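Local coordinates for protein CocE/NonD family hydrolase (Staphylococcus aureus subsp. aureus COL, PDB 3III) that probably hydrolyses ester or amide bonds as an alpha/beta-hydrolase of the CocE/NonD family, its substrate in the cell not being established, at residues Thr14-Val19 / Ser100-Glu105; Glu41-Val46 / Tyr76-Lys81; Glu52-Asn57 / Val121-Arg126. All blocks are in the same frame, centred on the assembly; numbering follows the deposited sequence.

Interaction 1 (Thr14-Val19 / Ser100-Glu105)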
ATOM      1  N   THR A  14     -12.203  16.656  26.534  1.00  6.95           N
ATOM      2  CA  THR A  14     -11.582  15.680  27.436  1.00  6.40           C
ATOM      3  C   THR A  14     -10.138  15.536  26.986  1.00  8.45           C
ATOM      4  O   THR A  14      -9.842  15.339  25.801  1.00  9.65           O
ATOM      5  CB  THR A  14     -12.320  14.349  27.393  1.00  6.35           C
ATOM      6  OG1 THR A  14     -13.691  14.609  27.710  1.00  3.28           O
ATOM      7  CG2 THR A  14     -11.705  13.324  28.391  1.00  3.64           C
ATOM      8  N   HIS A  15      -9.250  15.756  27.928  1.00 10.12           N
ATOM      9  CA  HIS A  15      -7.822  15.726  27.672  1.00 11.46           C
ATOM     10  C   HIS A  15      -7.562  14.127  27.702  1.00 12.80           C
ATOM     11  O   HIS A  15      -7.864  13.407  28.702  1.00 11.76           O
ATOM     12  CB  HIS A  15      -7.022  16.729  28.676  1.00 11.00           C
ATOM     13  CG  HIS A  15      -7.365  18.267  28.642  1.00  7.48           C
ATOM     14  ND1 HIS A  15      -7.327  19.051  29.790  1.00 12.53           N
ATOM     15  CD2 HIS A  15      -7.585  19.180  27.652  1.00  6.51           C
ATOM     16  CE1 HIS A  15      -7.602  20.333  29.531  1.00  4.94           C
ATOM     17  NE2 HIS A  15      -7.753  20.459  28.244  1.00  2.00           N
ATOM     18  N   VAL A  16      -7.126  13.551  26.573  1.00 14.85           N
ATOM     19  CA  VAL A  16      -7.170  12.052  26.333  1.00 15.69           C
ATOM     20  C   VAL A  16      -6.276  11.185  27.242  1.00 16.83           C
ATOM     21  O   VAL A  16      -6.627  10.058  27.632  1.00 15.39           O
ATOM     22  CB  VAL A  16      -6.907  11.655  24.825  1.00 16.94           C
ATOM     23  CG1 VAL A  16      -5.595  12.230  24.283  1.00 16.85           C
ATOM     24  CG2 VAL A  16      -6.981  10.094  24.620  1.00 17.14           C
ATOM     25  N   ASN A  17      -5.137  11.723  27.617  1.00 17.35           N
ATOM     26  CA  ASN A  17      -4.270  11.053  28.559  1.00 18.16           C
ATOM     27  C   ASN A  17      -4.876  10.974  29.975  1.00 17.71           C
ATOM     28  O   ASN A  17      -4.329  10.310  30.842  1.00 18.09           O
ATOM     29  CB  ASN A  17      -2.865  11.719  28.561  1.00 18.72           C
ATOM     30  CG  ASN A  17      -2.102  11.519  27.228  1.00 21.37           C
ATOM     31  OD1 ASN A  17      -2.353  10.557  26.501  1.00 26.54           O
ATOM     32  ND2 ASN A  17      -1.169  12.424  26.917  1.00 24.08           N
ATOM     33  N   GLU A  18      -6.012  11.620  30.220  1.00 17.17           N
ATOM     34  CA  GLU A  18      -6.614  11.557  31.553  1.00 17.63           C
ATOM     35  C   GLU A  18      -7.793  10.566  31.734  1.00 16.45           C
ATOM     36  O   GLU A  18      -8.238  10.320  32.862  1.00 16.02           O
ATOM     37  CB  GLU A  18      -7.000  12.955  31.986  1.00 18.40           C
ATOM     38  CG  GLU A  18      -5.756  13.754  32.439  1.00 22.47           C
ATOM     39  CD  GLU A  18      -5.879  15.246  32.182  1.00 26.85           C
ATOM     40  OE1 GLU A  18      -7.007  15.665  31.812  1.00 29.77           O
ATOM     41  OE2 GLU A  18      -4.857  15.983  32.347  1.00 27.08           O
ATOM     42  N   VAL A  19      -8.240   9.970  30.639  1.00 14.52           N
ATOM     43  CA  VAL A  19      -9.332   9.008  30.656  1.00 13.13           C
ATOM     44  C   VAL A  19      -8.887   7.701  31.363  1.00 13.02           C
ATOM     45  O   VAL A  19      -7.783   7.199  31.162  1.00 13.06           O
ATOM     46  CB  VAL A  19      -9.807   8.748  29.227  1.00 13.30           C
ATOM     47  CG1 VAL A  19     -10.921   7.752  29.194  1.00 11.49           C
ATOM     48  CG2 VAL A  19     -10.282  10.069  28.589  1.00 12.24           C
ATOM     49  N   SER A 100      -9.104  14.376  15.411  1.00 11.44           N
ATOM     50  CA  SER A 100      -9.251  14.594  16.828  1.00 11.84           C
ATOM     51  C   SER A 100      -8.097  13.935  17.614  1.00 11.53           C
ATOM     52  O   SER A 100      -7.383  13.057  17.147  1.00 11.02           O
ATOM     53  CB  SER A 100     -10.536  14.033  17.361  1.00 11.13           C
ATOM     54  OG  SER A 100     -10.502  12.629  17.360  1.00 10.28           O
ATOM     55  N   SER A 101      -7.992  14.318  18.868  1.00 13.40           N
ATOM     56  CA  SER A 101      -6.968  13.745  19.739  1.00 13.33           C
ATOM     57  C   SER A 101      -7.267  12.280  20.143  1.00 13.78           C
ATOM     58  O   SER A 101      -6.468  11.629  20.866  1.00 13.20           O
ATOM     59  CB  SER A 101      -6.769  14.692  20.920  1.00 14.00           C
ATOM     60  OG  SER A 101      -7.991  14.831  21.639  1.00 16.04           O
ATOM     61  N   PHE A 102      -8.413  11.746  19.709  1.00 13.61           N
ATOM     62  CA  PHE A 102      -8.826  10.372  20.070  1.00 13.38           C
ATOM     63  C   PHE A 102      -8.687   9.415  18.853  1.00 13.27           C
ATOM     64  O   PHE A 102      -9.427   8.432  18.719  1.00 14.50           O
ATOM     65  CB  PHE A 102     -10.252  10.391  20.604  1.00 14.93           C
ATOM     66  CG  PHE A 102     -10.381  11.009  21.995  1.00 12.42           C
ATOM     67  CD1 PHE A 102     -10.301  10.221  23.113  1.00 15.29           C
ATOM     68  CD2 PHE A 102     -10.538  12.370  22.151  1.00 12.66           C
ATOM     69  CE1 PHE A 102     -10.402  10.767  24.375  1.00 15.52           C
ATOM     70  CE2 PHE A 102     -10.636  12.929  23.413  1.00 14.77           C
ATOM     71  CZ  PHE A 102     -10.557  12.145  24.520  1.00 16.00           C
ATOM     72  N   THR A 103      -7.754   9.741  17.967  1.00 12.12           N
ATOM     73  CA  THR A 103      -7.513   9.020  16.734  1.00 11.75           C
ATOM     74  C   THR A 103      -6.027   8.588  16.645  1.00 13.17           C
ATOM     75  O   THR A 103      -5.185   9.361  16.223  1.00 11.69           O
ATOM     76  CB  THR A 103      -7.793   9.895  15.511  1.00 12.78           C
ATOM     77  OG1 THR A 103      -9.069  10.535  15.633  1.00 13.36           O
ATOM     78  CG2 THR A 103      -7.752   9.064  14.238  1.00 10.36           C
ATOM     79  N   PRO A 104      -5.717   7.340  17.054  1.00 13.55           N
ATOM     80  CA  PRO A 104      -4.422   6.780  16.767  1.00 13.95           C
ATOM     81  C   PRO A 104      -4.209   6.812  15.262  1.00 14.44           C
ATOM     82  O   PRO A 104      -5.143   6.660  14.481  1.00 13.01           O
ATOM     83  CB  PRO A 104      -4.507   5.336  17.297  1.00 13.92           C
ATOM     84  CG  PRO A 104      -5.659   5.398  18.362  1.00 14.35           C
ATOM     85  CD  PRO A 104      -6.617   6.389  17.748  1.00 13.80           C
ATOM     86  N   GLU A 105      -2.961   6.987  14.866  1.00 15.07           N
ATOM     87  CA  GLU A 105      -2.637   7.226  13.463  1.00 16.26           C
ATOM     88  C   GLU A 105      -3.260   6.210  12.539  1.00 14.87           C
ATOM     89  O   GLU A 105      -3.142   5.025  12.746  1.00 15.04           O
ATOM     90  CB  GLU A 105      -1.116   7.225  13.287  1.00 18.61           C
ATOM     91  CG  GLU A 105      -0.459   8.567  13.762  1.00 23.57           C
ATOM     92  CD  GLU A 105      -0.085   8.691  15.281  1.00 30.47           C
ATOM     93  OE1 GLU A 105      -0.556   7.900  16.166  1.00 28.58           O
ATOM     94  OE2 GLU A 105       0.716   9.628  15.556  1.00 34.18           O
TER
HETATM   95  O   HOH W   1      -7.771  15.318  24.355  1.00 10.90           O
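Two irregular elements at the edge of an alpha/beta-hydrolase fold, the short 3-10 turn 16-18 ahead of the first strand and the type I beta turn from S100 to T103, meet where V16 rests on the ring of F102. The contact is a CH-pi one: V16 CB stands 3.9 Å from the ring centroid, 23° off the ring normal and displaced toward the rim. With V16 CG1 set between the backbone N and the carbonyl carbon (chi1 55°), the two methyls divide the work. V16 CG2 lies against F102 CE1 at 3.5 Å, while V16 CG1 reaches to 3.6 Å from the carbonyl oxygen S101 O. The ring's edge is met by V19 CG2, 4.3 Å from F102 CE1, and by the carbonyl oxygen of T14, 3.5 Å from F102 CE2. M40 of strand 36-47 adds a further neighbour to the ring. Behind the ring the turn is stiffened by an ST turn, in which F102 N donates to S100 OG over 3.3 Å, and S100 OG is also hydrogen-bonded to D109. One water links the backbone of T14 and V16 to the hydroxyl of S101, giving hydrogens to T14 O and to S101 OG, 2.8 Å from the latter, and accepting weakly from V16 N. S101 OG has a second partner in D29, and T14 OG1 bonds to V27 N, so both loops are also tied to strand 22-30. The loops thus adhere mainly through apolar contact centred on one aromatic ring, with the single bridging water supplying the polar link between them.

Interaction 2 (Glu41-Val46 / Tyr76-Lys81); sequences EKDGTV and YGKDNK. With PLM (palmitic acid), chain G.
The ammonium group of K78 lies between two carboxylates, in a salt-bridge network that fastens the corner of strand 36-47 to the loop following strand 67-74 in the alpha/beta-hydrolase sheet. K78 NZ is 2.7 Å from D43 OD1 and 2.6 Å from D79 OD2, and a third bond, to N57 OD1, gives each of its N-H groups an acceptor. The two acids are used differently. D79 offers the syn lone pair of OD2, whereas D43 OD1 is met on its anti side, 31° out of the carboxylate plane, and is shared with K130. The positive charges probably offset the repulsion between D43 OD1 and D79 OD2, which lie 4.2 Å apart. K78 reaches this position by running straight as far as CE and then bending at the last torsion (chi4 60°), which brings NZ to D43 OD1; the two side chains cross at about a right angle. K42, extended throughout, passes D79 obliquely, its CE 3.9 Å from D79 OD1. Its NZ, however, is hydrogen-bonded to V19 O. At the other end of the loop, N80 ND2 donates over 2.8 Å to Y76 O, approaching from above the carbonyl plane. Y76 itself points into the pocket of the bound palmitic acid, which is also hydrogen-bonded to S169 OG. As in the related cocaine esterase, a tyrosine after this strand probably contributes to the oxyanion hole. The Y76 ring lies edge-to-face with Y170, and Y76 OH, which also bonds to W217, donates to O1 of the palmitic acid over 2.7 Å.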
ATOM      1  N   GLU A  41     -15.786   3.830  26.312  1.00  7.84           N
ATOM      2  CA  GLU A  41     -15.475   2.721  27.205  1.00  8.37           C
ATOM      3  C   GLU A  41     -14.045   2.373  26.921  1.00  7.55           C
ATOM      4  O   GLU A  41     -13.676   2.057  25.782  1.00  7.71           O
ATOM      5  CB  GLU A  41     -16.389   1.498  26.952  1.00  9.39           C
ATOM      6  CG  GLU A  41     -17.846   1.828  27.021  1.00 12.31           C
ATOM      7  CD  GLU A  41     -18.794   0.597  27.030  1.00 16.03           C
ATOM      8  OE1 GLU A  41     -18.361  -0.534  27.377  1.00 17.61           O
ATOM      9  OE2 GLU A  41     -19.985   0.816  26.715  1.00 13.68           O
ATOM     10  N   LYS A  42     -13.203   2.541  27.925  1.00  6.86           N
ATOM     11  CA  LYS A  42     -11.799   2.308  27.765  1.00  7.08           C
ATOM     12  C   LYS A  42     -11.380   0.995  28.428  1.00  7.74           C
ATOM     13  O   LYS A  42     -11.762   0.699  29.590  1.00  6.66           O
ATOM     14  CB  LYS A  42     -11.021   3.471  28.360  1.00  6.83           C
ATOM     15  CG  LYS A  42      -9.540   3.349  28.198  1.00  6.45           C
ATOM     16  CD  LYS A  42      -8.802   4.562  28.703  1.00  8.66           C
ATOM     17  CE  LYS A  42      -7.312   4.274  28.601  1.00 11.07           C
ATOM     18  NZ  LYS A  42      -6.530   5.448  28.966  1.00 14.64           N
ATOM     19  N   ASP A  43     -10.544   0.251  27.713  1.00  8.20           N
ATOM     20  CA  ASP A  43     -10.008  -1.017  28.209  1.00  9.67           C
ATOM     21  C   ASP A  43     -11.009  -2.130  28.416  1.00 10.43           C
ATOM     22  O   ASP A  43     -10.755  -2.986  29.241  1.00 10.93           O
ATOM     23  CB  ASP A  43      -9.225  -0.861  29.519  1.00  9.60           C
ATOM     24  CG  ASP A  43      -7.883  -0.184  29.326  1.00 11.53           C
ATOM     25  OD1 ASP A  43      -7.322  -0.197  28.190  1.00  8.18           O
ATOM     26  OD2 ASP A  43      -7.356   0.332  30.341  1.00 15.95           O
ATOM     27  N   GLY A  44     -12.093  -2.160  27.666  1.00 10.13           N
ATOM     28  CA  GLY A  44     -12.890  -3.385  27.556  1.00 10.57           C
ATOM     29  C   GLY A  44     -12.079  -4.534  26.982  1.00  9.94           C
ATOM     30  O   GLY A  44     -11.067  -4.303  26.329  1.00  8.09           O
ATOM     31  N   THR A  45     -12.485  -5.770  27.277  1.00  9.24           N
ATOM     32  CA  THR A  45     -11.758  -6.943  26.784  1.00  9.26           C
ATOM     33  C   THR A  45     -12.682  -7.837  26.005  1.00  8.16           C
ATOM     34  O   THR A  45     -13.862  -7.856  26.251  1.00  8.57           O
ATOM     35  CB  THR A  45     -11.130  -7.776  27.914  1.00  9.47           C
ATOM     36  OG1 THR A  45     -12.169  -8.231  28.777  1.00  9.80           O
ATOM     37  CG2 THR A  45     -10.144  -6.960  28.697  1.00 11.66           C
ATOM     38  N   VAL A  46     -12.145  -8.539  25.017  1.00  7.55           N
ATOM     39  CA  VAL A  46     -12.857  -9.607  24.330  1.00  7.53           C
ATOM     40  C   VAL A  46     -12.019 -10.871  24.472  1.00  7.31           C
ATOM     41  O   VAL A  46     -10.779 -10.866  24.282  1.00  6.44           O
ATOM     42  CB  VAL A  46     -13.054  -9.297  22.830  1.00  7.41           C
ATOM     43  CG1 VAL A  46     -13.778 -10.451  22.122  1.00  7.67           C
ATOM     44  CG2 VAL A  46     -13.793  -8.036  22.634  1.00  6.22           C
ATOM     45  N   TYR A  76      -0.219  -1.400  17.010  1.00  6.55           N
ATOM     46  CA  TYR A  76       0.542  -0.170  17.256  1.00  6.49           C
ATOM     47  C   TYR A  76       0.202   0.567  18.556  1.00  6.87           C
ATOM     48  O   TYR A  76       0.941   1.450  18.947  1.00  7.48           O
ATOM     49  CB  TYR A  76       0.343   0.788  16.085  1.00  7.43           C
ATOM     50  CG  TYR A  76       0.872   0.337  14.760  1.00  8.35           C
ATOM     51  CD1 TYR A  76       1.854  -0.637  14.641  1.00  9.37           C
ATOM     52  CD2 TYR A  76       0.488   0.995  13.602  1.00 10.77           C
ATOM     53  CE1 TYR A  76       2.372  -0.966  13.366  1.00  9.58           C
ATOM     54  CE2 TYR A  76       1.039   0.677  12.349  1.00 11.20           C
ATOM     55  CZ  TYR A  76       1.963  -0.281  12.240  1.00  9.20           C
ATOM     56  OH  TYR A  76       2.493  -0.576  10.972  1.00  8.64           O
ATOM     57  N   GLY A  77      -0.882   0.189  19.244  1.00  6.52           N
ATOM     58  CA  GLY A  77      -1.313   0.895  20.431  1.00  6.49           C
ATOM     59  C   GLY A  77      -2.676   1.522  20.188  1.00  6.68           C
ATOM     60  O   GLY A  77      -2.804   2.408  19.356  1.00  7.01           O
ATOM     61  N   LYS A  78      -3.695   1.050  20.918  1.00  6.31           N
ATOM     62  CA  LYS A  78      -5.067   1.567  20.798  1.00  5.55           C
ATOM     63  C   LYS A  78      -5.261   2.946  21.476  1.00  6.66           C
ATOM     64  O   LYS A  78      -6.282   3.627  21.181  1.00  8.90           O
ATOM     65  CB  LYS A  78      -6.070   0.576  21.359  1.00  6.04           C
ATOM     66  CG  LYS A  78      -6.045   0.435  22.899  1.00  7.21           C
ATOM     67  CD  LYS A  78      -7.213  -0.422  23.402  1.00  8.31           C
ATOM     68  CE  LYS A  78      -7.247  -0.583  24.898  1.00  8.65           C
ATOM     69  NZ  LYS A  78      -7.382   0.727  25.627  1.00  8.34           N
ATOM     70  N   ASP A  79      -4.361   3.333  22.371  1.00  2.00           N
ATOM     71  CA  ASP A  79      -4.482   4.596  23.064  1.00  2.00           C
ATOM     72  C   ASP A  79      -3.453   5.619  22.635  1.00  2.00           C
ATOM     73  O   ASP A  79      -3.225   6.601  23.322  1.00  2.45           O
ATOM     74  CB  ASP A  79      -4.399   4.336  24.561  1.00  2.00           C
ATOM     75  CG  ASP A  79      -5.541   3.515  25.018  1.00  2.00           C
ATOM     76  OD1 ASP A  79      -6.657   3.965  24.786  1.00  2.00           O
ATOM     77  OD2 ASP A  79      -5.341   2.413  25.548  1.00  2.00           O
ATOM     78  N   ASN A  80      -2.827   5.403  21.497  1.00  2.00           N
ATOM     79  CA  ASN A  80      -1.883   6.395  20.989  1.00  3.57           C
ATOM     80  C   ASN A  80      -2.538   7.760  20.754  1.00  4.61           C
ATOM     81  O   ASN A  80      -3.553   7.882  20.039  1.00  4.21           O
ATOM     82  CB  ASN A  80      -1.190   5.896  19.714  1.00  3.17           C
ATOM     83  CG  ASN A  80      -0.331   4.636  19.949  1.00  5.16           C
ATOM     84  OD1 ASN A  80      -0.175   4.110  21.089  1.00  2.00           O
ATOM     85  ND2 ASN A  80       0.243   4.156  18.865  1.00  6.02           N
ATOM     86  N   LYS A  81      -1.993   8.770  21.427  1.00  5.73           N
ATOM     87  CA  LYS A  81      -2.305  10.144  21.099  1.00  7.04           C
ATOM     88  C   LYS A  81      -1.540  10.482  19.786  1.00  7.57           C
ATOM     89  O   LYS A  81      -0.311  10.312  19.713  1.00  7.80           O
ATOM     90  CB  LYS A  81      -1.942  11.109  22.265  1.00  7.17           C
ATOM     91  CG  LYS A  81      -2.575  12.488  22.124  1.00  7.71           C
ATOM     92  CD  LYS A  81      -2.308  13.356  23.348  1.00  9.25           C
ATOM     93  CE  LYS A  81      -2.679  14.817  23.086  1.00  8.89           C
ATOM     94  NZ  LYS A  81      -1.857  15.385  21.962  1.00  9.21           N
TER
HETATM   95  C1  PLM G 566       2.897   2.239   8.977  1.00 22.11           C
HETATM   96  O1  PLM G 566       2.103   1.306   9.073  1.00 21.78           O
HETATM   97  O2  PLM G 566       2.868   2.920   7.937  1.00 22.36           O
HETATM   98  C2  PLM G 566       3.872   2.484  10.083  1.00 22.10           C
HETATM   99  C3  PLM G 566       4.609   3.804   9.932  1.00 22.76           C
HETATM  100  C4  PLM G 566       5.507   4.192  11.106  1.00 22.59           C
HETATM  101  C5  PLM G 566       6.002   5.668  11.061  1.00 23.09           C
HETATM  102  C6  PLM G 566       7.333   5.976  11.800  1.00 23.41           C
HETATM  103  C7  PLM G 566       7.414   7.149  12.808  1.00 23.78           C
HETATM  104  C8  PLM G 566       7.999   8.497  12.310  1.00 23.33           C

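Interaction 3 (Glu52-Asn57 / Val121-Arg126)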
ATOM      1  N   GLU A  52      -7.123 -16.071  25.598  1.00  9.37           N
ATOM      2  CA  GLU A  52      -6.423 -14.788  25.540  1.00  9.45           C
ATOM      3  C   GLU A  52      -7.419 -13.625  25.518  1.00  9.14           C
ATOM      4  O   GLU A  52      -8.450 -13.664  24.807  1.00  8.70           O
ATOM      5  CB  GLU A  52      -5.494 -14.704  24.330  1.00  9.70           C
ATOM      6  CG  GLU A  52      -4.653 -13.355  24.243  1.00 11.90           C
ATOM      7  CD  GLU A  52      -3.408 -13.389  25.150  1.00 13.86           C
ATOM      8  OE1 GLU A  52      -3.177 -14.419  25.821  1.00 11.48           O
ATOM      9  OE2 GLU A  52      -2.656 -12.404  25.162  1.00 17.22           O
ATOM     10  N   LYS A  53      -7.090 -12.575  26.273  1.00  8.29           N
ATOM     11  CA  LYS A  53      -7.867 -11.347  26.228  1.00  9.23           C
ATOM     12  C   LYS A  53      -7.286 -10.312  25.282  1.00  8.50           C
ATOM     13  O   LYS A  53      -6.110 -10.047  25.319  1.00  9.22           O
ATOM     14  CB  LYS A  53      -8.023 -10.791  27.645  1.00  9.20           C
ATOM     15  CG  LYS A  53      -9.153 -11.536  28.423  1.00 12.41           C
ATOM     16  CD  LYS A  53      -9.214 -11.050  29.840  1.00 17.97           C
ATOM     17  CE  LYS A  53     -10.406 -11.634  30.587  1.00 21.96           C
ATOM     18  NZ  LYS A  53     -10.162 -11.566  32.065  1.00 24.88           N
ATOM     19  N   LEU A  54      -8.116  -9.731  24.432  1.00  7.53           N
ATOM     20  CA  LEU A  54      -7.730  -8.588  23.614  1.00  7.27           C
ATOM     21  C   LEU A  54      -8.400  -7.355  24.195  1.00  6.94           C
ATOM     22  O   LEU A  54      -9.578  -7.422  24.649  1.00  6.54           O
ATOM     23  CB  LEU A  54      -8.166  -8.754  22.156  1.00  7.43           C
ATOM     24  CG  LEU A  54      -7.116  -9.291  21.197  1.00 10.69           C
ATOM     25  CD1 LEU A  54      -6.419 -10.531  21.718  1.00  8.81           C
ATOM     26  CD2 LEU A  54      -7.702  -9.469  19.812  1.00 10.78           C
ATOM     27  N   TYR A  55      -7.667  -6.260  24.189  1.00  5.39           N
ATOM     28  CA  TYR A  55      -8.107  -4.995  24.755  1.00  6.17           C
ATOM     29  C   TYR A  55      -8.599  -4.034  23.710  1.00  6.56           C
ATOM     30  O   TYR A  55      -8.003  -3.885  22.651  1.00  8.13           O
ATOM     31  CB  TYR A  55      -7.016  -4.361  25.633  1.00  6.41           C
ATOM     32  CG  TYR A  55      -6.742  -5.241  26.840  1.00  5.11           C
ATOM     33  CD1 TYR A  55      -7.298  -4.952  28.082  1.00  6.92           C
ATOM     34  CD2 TYR A  55      -5.946  -6.371  26.715  1.00  6.86           C
ATOM     35  CE1 TYR A  55      -7.078  -5.805  29.178  1.00  8.92           C
ATOM     36  CE2 TYR A  55      -5.749  -7.212  27.765  1.00 10.11           C
ATOM     37  CZ  TYR A  55      -6.308  -6.926  28.991  1.00 10.00           C
ATOM     38  OH  TYR A  55      -6.038  -7.745  30.035  1.00 13.02           O
ATOM     39  N   ILE A  56      -9.696  -3.366  24.019  1.00  6.12           N
ATOM     40  CA  ILE A  56     -10.341  -2.422  23.050  1.00  6.27           C
ATOM     41  C   ILE A  56     -10.803  -1.136  23.717  1.00  6.55           C
ATOM     42  O   ILE A  56     -10.933  -1.053  24.948  1.00  6.96           O
ATOM     43  CB  ILE A  56     -11.608  -3.065  22.368  1.00  5.43           C
ATOM     44  CG1 ILE A  56     -12.721  -3.320  23.392  1.00  6.87           C
ATOM     45  CG2 ILE A  56     -11.247  -4.410  21.773  1.00  6.39           C
ATOM     46  CD1 ILE A  56     -14.070  -3.956  22.784  1.00  5.41           C
ATOM     47  N   ASN A  57     -11.092  -0.141  22.879  1.00  7.33           N
ATOM     48  CA  ASN A  57     -11.893   1.006  23.262  1.00  7.63           C
ATOM     49  C   ASN A  57     -13.139   1.044  22.398  1.00  7.71           C
ATOM     50  O   ASN A  57     -13.094   0.713  21.218  1.00  8.50           O
ATOM     51  CB  ASN A  57     -11.125   2.298  23.007  1.00  8.19           C
ATOM     52  CG  ASN A  57      -9.845   2.389  23.806  1.00  8.88           C
ATOM     53  OD1 ASN A  57      -9.774   1.933  24.949  1.00  4.90           O
ATOM     54  ND2 ASN A  57      -8.858   3.064  23.242  1.00  4.61           N
ATOM     55  N   VAL A 121     -15.074   1.120  17.204  1.00  9.25           N
ATOM     56  CA  VAL A 121     -14.370   0.188  18.116  1.00  8.14           C
ATOM     57  C   VAL A 121     -12.945   0.154  17.677  1.00  8.41           C
ATOM     58  O   VAL A 121     -12.653  -0.011  16.483  1.00  9.26           O
ATOM     59  CB  VAL A 121     -14.931  -1.255  18.100  1.00  9.01           C
ATOM     60  CG1 VAL A 121     -14.073  -2.165  18.988  1.00  6.67           C
ATOM     61  CG2 VAL A 121     -16.447  -1.302  18.468  1.00  6.95           C
ATOM     62  N   LYS A 122     -12.035   0.356  18.630  1.00  7.43           N
ATOM     63  CA  LYS A 122     -10.583   0.363  18.342  1.00  8.95           C
ATOM     64  C   LYS A 122      -9.994  -0.839  19.027  1.00  8.40           C
ATOM     65  O   LYS A 122     -10.104  -0.972  20.242  1.00  8.86           O
ATOM     66  CB  LYS A 122      -9.918   1.651  18.863  1.00  9.24           C
ATOM     67  CG  LYS A 122      -8.436   1.723  18.574  1.00  8.86           C
ATOM     68  CD  LYS A 122      -8.173   2.085  17.078  1.00  8.50           C
ATOM     69  CE  LYS A 122      -6.864   1.439  16.633  1.00 11.24           C
ATOM     70  NZ  LYS A 122      -6.565   1.517  15.234  1.00  9.03           N
ATOM     71  N   VAL A 123      -9.378  -1.717  18.248  1.00  8.78           N
ATOM     72  CA  VAL A 123      -8.929  -3.021  18.706  1.00  8.39           C
ATOM     73  C   VAL A 123      -7.408  -3.041  18.799  1.00  8.83           C
ATOM     74  O   VAL A 123      -6.708  -2.691  17.840  1.00  8.29           O
ATOM     75  CB  VAL A 123      -9.378  -4.163  17.757  1.00  9.47           C
ATOM     76  CG1 VAL A 123      -8.882  -5.516  18.292  1.00  8.58           C
ATOM     77  CG2 VAL A 123     -10.890  -4.111  17.604  1.00  9.42           C
ATOM     78  N   ALA A 124      -6.926  -3.432  19.984  1.00  7.43           N
ATOM     79  CA  ALA A 124      -5.552  -3.844  20.174  1.00  7.22           C
ATOM     80  C   ALA A 124      -5.460  -5.350  19.937  1.00  7.11           C
ATOM     81  O   ALA A 124      -5.986  -6.139  20.709  1.00  7.86           O
ATOM     82  CB  ALA A 124      -5.067  -3.471  21.573  1.00  6.21           C
ATOM     83  N   LEU A 125      -4.784  -5.756  18.852  1.00  8.20           N
ATOM     84  CA  LEU A 125      -4.672  -7.173  18.513  1.00  9.15           C
ATOM     85  C   LEU A 125      -3.702  -7.848  19.475  1.00  8.91           C
ATOM     86  O   LEU A 125      -2.988  -7.181  20.271  1.00  9.40           O
ATOM     87  CB  LEU A 125      -4.296  -7.396  17.033  1.00  8.73           C
ATOM     88  CG  LEU A 125      -5.426  -6.968  16.074  1.00  8.63           C
ATOM     89  CD1 LEU A 125      -4.909  -6.713  14.609  1.00  8.91           C
ATOM     90  CD2 LEU A 125      -6.533  -7.977  16.113  1.00  6.64           C
ATOM     91  N   ARG A 126      -3.712  -9.173  19.407  1.00  8.54           N
ATOM     92  CA  ARG A 126      -2.900 -10.019  20.290  1.00  7.67           C
ATOM     93  C   ARG A 126      -1.439  -9.563  20.246  1.00  8.14           C
ATOM     94  O   ARG A 126      -0.878  -9.286  19.178  1.00  7.41           O
ATOM     95  CB  ARG A 126      -2.978 -11.465  19.863  1.00  6.89           C
ATOM     96  CG  ARG A 126      -2.341 -12.438  20.836  1.00  9.29           C
ATOM     97  CD  ARG A 126      -2.351 -13.864  20.294  1.00  8.70           C
ATOM     98  NE  ARG A 126      -3.699 -14.391  20.110  1.00  8.56           N
ATOM     99  CZ  ARG A 126      -4.237 -15.393  20.796  1.00 10.82           C
ATOM    100  NH1 ARG A 126      -3.548 -16.035  21.741  1.00  8.39           N
ATOM    101  NH2 ARG A 126      -5.478 -15.786  20.527  1.00 11.95           N
TER
HETATM  102  O   HOH W   2      -4.834  -6.439  23.287  1.00  5.12           O
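E52 lies across one face of the R126 guanidinium, with E52 CB 3.5 Å from R126 NH1 and the carboxylate and guanidinium planes only 19° apart. The aliphatic part of E52 covers the face, and its carboxylate is a nearby charge only: E52 OE1 is 4.4 Å from R126 NH1, well out of the guanidinium plane. The guanidinium N-H groups turn instead to D50 and D145, while E52 OE2 bonds to S131. Next along, L54 leans over the end of the neighbouring strand. Its CG sits 3.4 Å from A124 O, CD1 faces R126 and CD2 faces L125. On the same face of the antiparallel pair, I56 CG2 meets V123 CG2 at 4.2 Å, and I56 CD1 crosses toward V121 CG1. Helix 140-154 covers this apolar row through V149 and W152. The opposite face carries N57 beside K122. The N57 amide, bonded to K78, also gives its ND2 to D79 OD1, and K122 bends away (chi2 76°) to salt-bridge D74. These two residues form a hydrogen-bonded pair, K122 N to N57 O at 2.8 Å and N57 N to K122 O at 2.9 Å. Farther on A124 N still donates to Y55 O, but a water 2.8 Å from A124 O stands between it and Y55 N. Direct backbone bonding therefore holds the strands at the N57 end; toward R126 they part, and a bridging water, then the E52 chain over the guanidinium, take its place.

From the N terminus, interaction 1 closes the long loop from 14-19 to 100-105, and interaction 2, joining 41-46 to 76-81, is nested inside it. Interaction 3 starts within both loops, at 52-57, and ends beyond them at 121-126, so it crosses each. Interactions 2 and 3 are close neighbours, their centres about 6 Å apart, because strands 36-47 and 53-60 are adjacent in one sheet and V46 bonds to L54. Interaction 1 lies farther out, about 11 Å from interaction 2 between centres, yet V16 packs on K81. Together they tie the N-terminal segment before strand 22-30, the antiparallel first strands, strand 119-124 and the loops beyond strand 67-74 into one end of the hydrolase sheet.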